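Local coordinates for protein glycosyl hydrolase family 88 (Pedobacter heparinus, PDB 3WIW) that probably hydrolyses heparin-derived oligosaccharides to release their unsaturated glucuronyl residues, as a bacterial unsaturated glucuronyl hydrolase with specificity for heparin, at residues G251-T256 against H270-A275; A313-D318 against E383-Y388. All blocks are in the same frame, centred on the assembly; numbering follows the deposited sequence.

Contact 1 of 2, residues G251-T256 against H270-A275; sequences GLYGYT and HAEHIA
Tyr255 and His270 make the aromatic part of this contact, a T-shaped (edge-to-face) pair with ring planes at 80° and centroids 4.8 Å apart. The imidazole supplies the edge. Its CD2 comes over one face of the phenol ring, displaced toward the rim, and lies 3.7 Å from Tyr255 CD2. This approach follows from the His270 first torsion, which sets CG anti to the backbone N (chi1 -162°) and beside the carbonyl carbon. His270 also meets Phe210 edge-to-face, Met206 of helix 192-208 touches both side chains, and the Tyr255 hydroxyl is hydrogen-bonded to Ala202 O.

The two helices run antiparallel, with N-to-C directions at 157° and segment axes 8.6 Å apart at their closest. They are consecutive in the chain and form a helical hairpin of the alpha6/alpha6 barrel, with helix 245-262 in the inner ring and helix 265-279 in the outer one. The small side chain of Ala271 faces the partner helix where the backbones come nearest, and its CB is 4.0 Å from Tyr255 CB.

Aliphatic packing extends the interface toward Gly251 and Ala275. Leu252 touches with two parts of its side chain: CB lies 3.8 Å from Ile274 CG2, while CD1 reaches farther across, over the backbone carbonyl of Ala271 and to within 3.9 Å of Ala275 CB. The other branch of Ile274 ends in CD1, which touches both the carbonyl oxygen of Gly251 and, obliquely, the Tyr255 ring.

No hydrogen bond crosses between the segments. The polar end of Thr256 is turned back into its own helix, where OG1 donates to Leu252 O at 2.9 Å from above the carbonyl plane. That oxygen also accepts from Thr256 N, and the same OG1 rests against the Ala271 methyl.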
loop_
_atom_site.group_PDB
_atom_site.type_symbol
_atom_site.label_atom_id
_atom_site.label_comp_id
_atom_site.label_asym_id
_atom_site.label_seq_id
_atom_site.Cartn_x
_atom_site.Cartn_y
_atom_site.Cartn_z
ATOM N N GLY A 251 0.860 -0.241 -8.985
ATOM C CA GLY A 251 1.815 0.026 -10.052
ATOM C C GLY A 251 2.365 1.440 -9.981
ATOM O O GLY A 251 3.587 1.636 -10.013
ATOM N N LEU A 252 1.473 2.425 -9.889
ATOM C CA LEU A 252 1.907 3.816 -9.790
ATOM C C LEU A 252 2.864 4.000 -8.603
ATOM O O LEU A 252 3.952 4.582 -8.731
ATOM C CB LEU A 252 0.697 4.731 -9.623
ATOM C CG LEU A 252 1.034 6.205 -9.424
ATOM C CD1 LEU A 252 1.792 6.795 -10.626
ATOM C CD2 LEU A 252 -0.244 7.005 -9.126
ATOM N N TYR A 253 2.431 3.528 -7.441
ATOM C CA TYR A 253 3.226 3.658 -6.236
ATOM C C TYR A 253 4.555 2.903 -6.387
ATOM O O TYR A 253 5.607 3.418 -6.007
ATOM C CB TYR A 253 2.423 3.123 -5.070
ATOM C CG TYR A 253 2.921 3.451 -3.687
ATOM C CD1 TYR A 253 4.119 2.913 -3.202
ATOM C CD2 TYR A 253 2.173 4.263 -2.833
ATOM C CE1 TYR A 253 4.549 3.155 -1.902
ATOM C CE2 TYR A 253 2.598 4.523 -1.535
ATOM C CZ TYR A 253 3.781 3.953 -1.072
ATOM O OH TYR A 253 4.186 4.170 0.224
ATOM N N GLY A 254 4.490 1.676 -6.912
ATOM C CA GLY A 254 5.658 0.816 -7.055
ATOM C C GLY A 254 6.765 1.523 -7.836
ATOM O O GLY A 254 7.944 1.412 -7.465
ATOM N N TYR A 255 6.410 2.239 -8.905
ATOM C CA TYR A 255 7.430 2.893 -9.746
ATOM C C TYR A 255 7.877 4.228 -9.172
ATOM O O TYR A 255 9.043 4.581 -9.316
ATOM C CB TYR A 255 7.020 2.950 -11.244
ATOM C CG TYR A 255 7.105 1.545 -11.763
ATOM C CD1 TYR A 255 8.351 0.984 -12.028
ATOM C CD2 TYR A 255 5.981 0.725 -11.838
ATOM C CE1 TYR A 255 8.481 -0.331 -12.422
ATOM C CE2 TYR A 255 6.098 -0.598 -12.219
ATOM C CZ TYR A 255 7.355 -1.124 -12.494
ATOM O OH TYR A 255 7.450 -2.443 -12.848
ATOM N N THR A 256 6.974 4.940 -8.494
ATOM C CA THR A 256 7.346 6.159 -7.790
ATOM C C THR A 256 8.369 5.833 -6.690
ATOM O O THR A 256 9.426 6.471 -6.589
ATOM C CB THR A 256 6.091 6.846 -7.232
ATOM O OG1 THR A 256 5.219 7.173 -8.326
ATOM C CG2 THR A 256 6.480 8.095 -6.489
ATOM N N HIS A 270 8.158 5.674 -16.282
ATOM C CA HIS A 270 7.046 4.727 -16.244
ATOM C C HIS A 270 5.954 5.210 -15.289
ATOM O O HIS A 270 4.758 5.162 -15.621
ATOM C CB HIS A 270 7.540 3.338 -15.886
ATOM C CG HIS A 270 6.582 2.248 -16.237
ATOM N ND1 HIS A 270 6.208 1.976 -17.539
ATOM C CD2 HIS A 270 5.931 1.355 -15.460
ATOM C CE1 HIS A 270 5.370 0.957 -17.544
ATOM N NE2 HIS A 270 5.171 0.573 -16.293
ATOM N N ALA A 271 6.353 5.733 -14.135
ATOM C CA ALA A 271 5.402 6.299 -13.191
ATOM C C ALA A 271 4.553 7.414 -13.813
ATOM O O ALA A 271 3.333 7.474 -13.586
ATOM C CB ALA A 271 6.089 6.783 -11.926
ATOM N N GLU A 272 5.181 8.284 -14.598
ATOM C CA GLU A 272 4.425 9.358 -15.221
ATOM C C GLU A 272 3.445 8.833 -16.263
ATOM O O GLU A 272 2.345 9.371 -16.387
ATOM C CB GLU A 272 5.349 10.431 -15.813
ATOM C CG GLU A 272 6.096 11.216 -14.742
ATOM C CD GLU A 272 6.555 12.569 -15.247
ATOM O OE1 GLU A 272 7.748 12.677 -15.601
ATOM O OE2 GLU A 272 5.717 13.514 -15.306
ATOM N N HIS A 273 3.834 7.795 -17.004
ATOM C CA HIS A 273 2.905 7.182 -17.971
ATOM C C HIS A 273 1.703 6.563 -17.257
ATOM O O HIS A 273 0.552 6.749 -17.679
ATOM C CB HIS A 273 3.588 6.120 -18.846
ATOM C CG HIS A 273 4.586 6.672 -19.816
ATOM N ND1 HIS A 273 4.288 7.693 -20.693
ATOM C CD2 HIS A 273 5.873 6.322 -20.073
ATOM C CE1 HIS A 273 5.348 7.962 -21.431
ATOM N NE2 HIS A 273 6.324 7.145 -21.072
ATOM N N ILE A 274 1.958 5.852 -16.166
ATOM C CA ILE A 274 0.881 5.292 -15.365
ATOM C C ILE A 274 -0.016 6.406 -14.811
ATOM O O ILE A 274 -1.245 6.330 -14.901
ATOM C CB ILE A 274 1.427 4.420 -14.217
ATOM C CG1 ILE A 274 2.147 3.182 -14.769
ATOM C CG2 ILE A 274 0.272 3.992 -13.285
ATOM C CD1 ILE A 274 2.956 2.457 -13.682
ATOM N N ALA A 275 0.600 7.474 -14.311
ATOM C CA ALA A 275 -0.155 8.562 -13.704
ATOM C C ALA A 275 -1.113 9.172 -14.721
ATOM O O ALA A 275 -2.261 9.482 -14.402
ATOM C CB ALA A 275 0.782 9.630 -13.157
#

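Contact 2 of 2, residues A313-D318 against E383-Y388; sequences ASALLD and EALKRY
Ser314 O accepts two hydrogen bonds, the helical one from Asp318 N and a second from Arg387 NH2 at 2.9 Å. Ser314 O lies nearly in the guanidinium plane, at its edge, while NH2 stands well above the plane of the Ser314 carbonyl, and the N-H...O angle is 148°. Ser314 OG donates to the anti lone pair of Glu383 OE2 at 2.7 Å.

Arg387 is a knob in a hole formed by Ser314, Ala315, Leu317 and Asp318, and its extended chain carries the guanidinium between two acids. The Asp318 carboxylate stacks on one face, the planes only 4° apart, with OD2 3.3 Å from Arg387 NH2. Glu383 OE2 sits over the opposite face, a long 3.6 Å from Arg387 NH1. Both oxygens lie well out of the guanidinium plane, so these salt bridges rest on charge, with no N-H pointing at either. Asp318 OD2 also pairs with Lys260, and Glu383 OE1 bonds Tyr84 OH.

The helices are nearly parallel, at 25°, as befits neighbours in the inner ring of the alpha6/alpha6 barrel. Away from the charges, Leu317 CD1 abuts the carbonyl oxygen of Ala384 and lies 3.9 Å from Tyr388 CB, while CD2 approaches the edge of the Tyr388 ring.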
loop_
_atom_site.group_PDB
_atom_site.type_symbol
_atom_site.label_atom_id
_atom_site.label_comp_id
_atom_site.label_asym_id
_atom_site.label_seq_id
_atom_site.Cartn_x
_atom_site.Cartn_y
_atom_site.Cartn_z
ATOM N N ALA A 313 -3.096 8.828 -4.050
ATOM C CA ALA A 313 -2.760 10.125 -3.484
ATOM C C ALA A 313 -1.338 10.116 -2.901
ATOM O O ALA A 313 -0.546 11.035 -3.172
ATOM C CB ALA A 313 -3.775 10.533 -2.432
ATOM N N SER A 314 -0.999 9.090 -2.113
ATOM C CA SER A 314 0.330 9.035 -1.520
ATOM C C SER A 314 1.401 9.010 -2.609
ATOM O O SER A 314 2.367 9.775 -2.554
ATOM C CB SER A 314 0.465 7.838 -0.601
ATOM O OG SER A 314 1.674 8.005 0.103
ATOM N N ALA A 315 1.198 8.182 -3.630
ATOM C CA ALA A 315 2.172 8.079 -4.710
ATOM C C ALA A 315 2.310 9.399 -5.473
ATOM O O ALA A 315 3.432 9.820 -5.773
ATOM C CB ALA A 315 1.803 6.953 -5.664
ATOM N N LEU A 316 1.182 10.024 -5.810
ATOM C CA LEU A 316 1.229 11.272 -6.573
ATOM C C LEU A 316 1.929 12.389 -5.817
ATOM O O LEU A 316 2.605 13.230 -6.421
ATOM C CB LEU A 316 -0.168 11.705 -7.026
ATOM C CG LEU A 316 -0.824 10.846 -8.109
ATOM C CD1 LEU A 316 -2.188 11.430 -8.405
ATOM C CD2 LEU A 316 0.024 10.803 -9.376
ATOM N N LEU A 317 1.801 12.391 -4.491
ATOM C CA LEU A 317 2.519 13.389 -3.693
ATOM C C LEU A 317 4.036 13.186 -3.794
ATOM O O LEU A 317 4.767 14.149 -4.008
ATOM C CB LEU A 317 2.056 13.347 -2.241
ATOM C CG LEU A 317 0.639 13.895 -2.041
ATOM C CD1 LEU A 317 0.083 13.473 -0.675
ATOM C CD2 LEU A 317 0.611 15.422 -2.221
ATOM N N ASP A 318 4.513 11.946 -3.679
ATOM C CA ASP A 318 5.939 11.718 -3.897
ATOM C C ASP A 318 6.329 12.006 -5.349
ATOM O O ASP A 318 7.379 12.583 -5.599
ATOM C CB ASP A 318 6.368 10.315 -3.487
ATOM C CG ASP A 318 6.921 10.267 -2.070
ATOM O OD1 ASP A 318 6.635 11.182 -1.251
ATOM O OD2 ASP A 318 7.622 9.292 -1.771
ATOM N N GLU A 383 -0.289 8.097 5.433
ATOM C CA GLU A 383 0.983 8.334 4.749
ATOM C C GLU A 383 0.850 9.537 3.823
ATOM O O GLU A 383 1.714 10.425 3.796
ATOM C CB GLU A 383 1.380 7.106 3.962
ATOM C CG GLU A 383 2.784 7.194 3.402
ATOM C CD GLU A 383 3.092 5.955 2.623
ATOM O OE1 GLU A 383 3.666 5.025 3.214
ATOM O OE2 GLU A 383 2.725 5.874 1.426
ATOM N N ALA A 384 -0.271 9.600 3.099
ATOM C CA ALA A 384 -0.524 10.723 2.202
ATOM C C ALA A 384 -0.664 12.056 2.962
ATOM O O ALA A 384 -0.127 13.090 2.535
ATOM C CB ALA A 384 -1.764 10.440 1.341
ATOM N N LEU A 385 -1.364 12.036 4.096
ATOM C CA LEU A 385 -1.473 13.238 4.919
ATOM C C LEU A 385 -0.090 13.713 5.382
ATOM O O LEU A 385 0.197 14.908 5.374
ATOM C CB LEU A 385 -2.349 13.016 6.150
ATOM C CG LEU A 385 -3.825 12.700 5.915
ATOM C CD1 LEU A 385 -4.609 12.827 7.203
ATOM C CD2 LEU A 385 -4.445 13.600 4.862
ATOM N N LYS A 386 0.764 12.791 5.797
ATOM C CA LYS A 386 2.106 13.155 6.227
ATOM C C LYS A 386 2.906 13.752 5.051
ATOM O O LYS A 386 3.571 14.774 5.211
ATOM C CB LYS A 386 2.817 11.934 6.811
ATOM C CG LYS A 386 4.114 12.266 7.506
ATOM C CD LYS A 386 4.752 11.049 8.189
ATOM C CE LYS A 386 5.112 9.969 7.179
ATOM N NZ LYS A 386 6.289 9.164 7.649
ATOM N N ARG A 387 2.826 13.136 3.869
ATOM C CA ARG A 387 3.523 13.669 2.697
ATOM C C ARG A 387 3.012 15.056 2.294
ATOM O O ARG A 387 3.788 15.963 1.958
ATOM C CB ARG A 387 3.439 12.686 1.522
ATOM C CG ARG A 387 4.225 11.432 1.750
ATOM C CD ARG A 387 4.000 10.396 0.649
ATOM N NE ARG A 387 4.820 9.206 0.883
ATOM C CZ ARG A 387 5.050 8.256 -0.020
ATOM N NH1 ARG A 387 5.863 7.241 0.287
ATOM N NH2 ARG A 387 4.484 8.313 -1.227
ATOM N N TYR A 388 1.696 15.215 2.335
ATOM C CA TYR A 388 1.064 16.470 1.990
ATOM C C TYR A 388 1.501 17.558 2.978
ATOM O O TYR A 388 1.887 18.658 2.585
ATOM C CB TYR A 388 -0.458 16.299 2.010
ATOM C CG TYR A 388 -1.221 17.561 1.684
ATOM C CD1 TYR A 388 -1.532 17.878 0.373
ATOM C CD2 TYR A 388 -1.622 18.428 2.679
ATOM C CE1 TYR A 388 -2.231 19.014 0.052
ATOM C CE2 TYR A 388 -2.357 19.577 2.376
ATOM C CZ TYR A 388 -2.640 19.865 1.060
ATOM O OH TYR A 388 -3.324 21.003 0.743
#

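Both contacts are buried, but they join the barrel in different directions. Contact 1 ties an inner helix to the antiparallel outer helix that follows it and is largely aromatic and aliphatic; contact 2 joins two near-parallel inner helices through a salt-bridge network. They share no helix, yet helix 306-322 packs directly on helix 245-262, with Thr256 CG2 against Ala315 O. Tyr253 points away from 270-275, and its hydroxyl forms a probable hydrogen bond to Glu383 OE2, linking the two sites. Trp250, predicted to bind substrate, lies next to contact 1 in the sequence and about 8 Å, side chain to side chain, from Glu383 of contact 2.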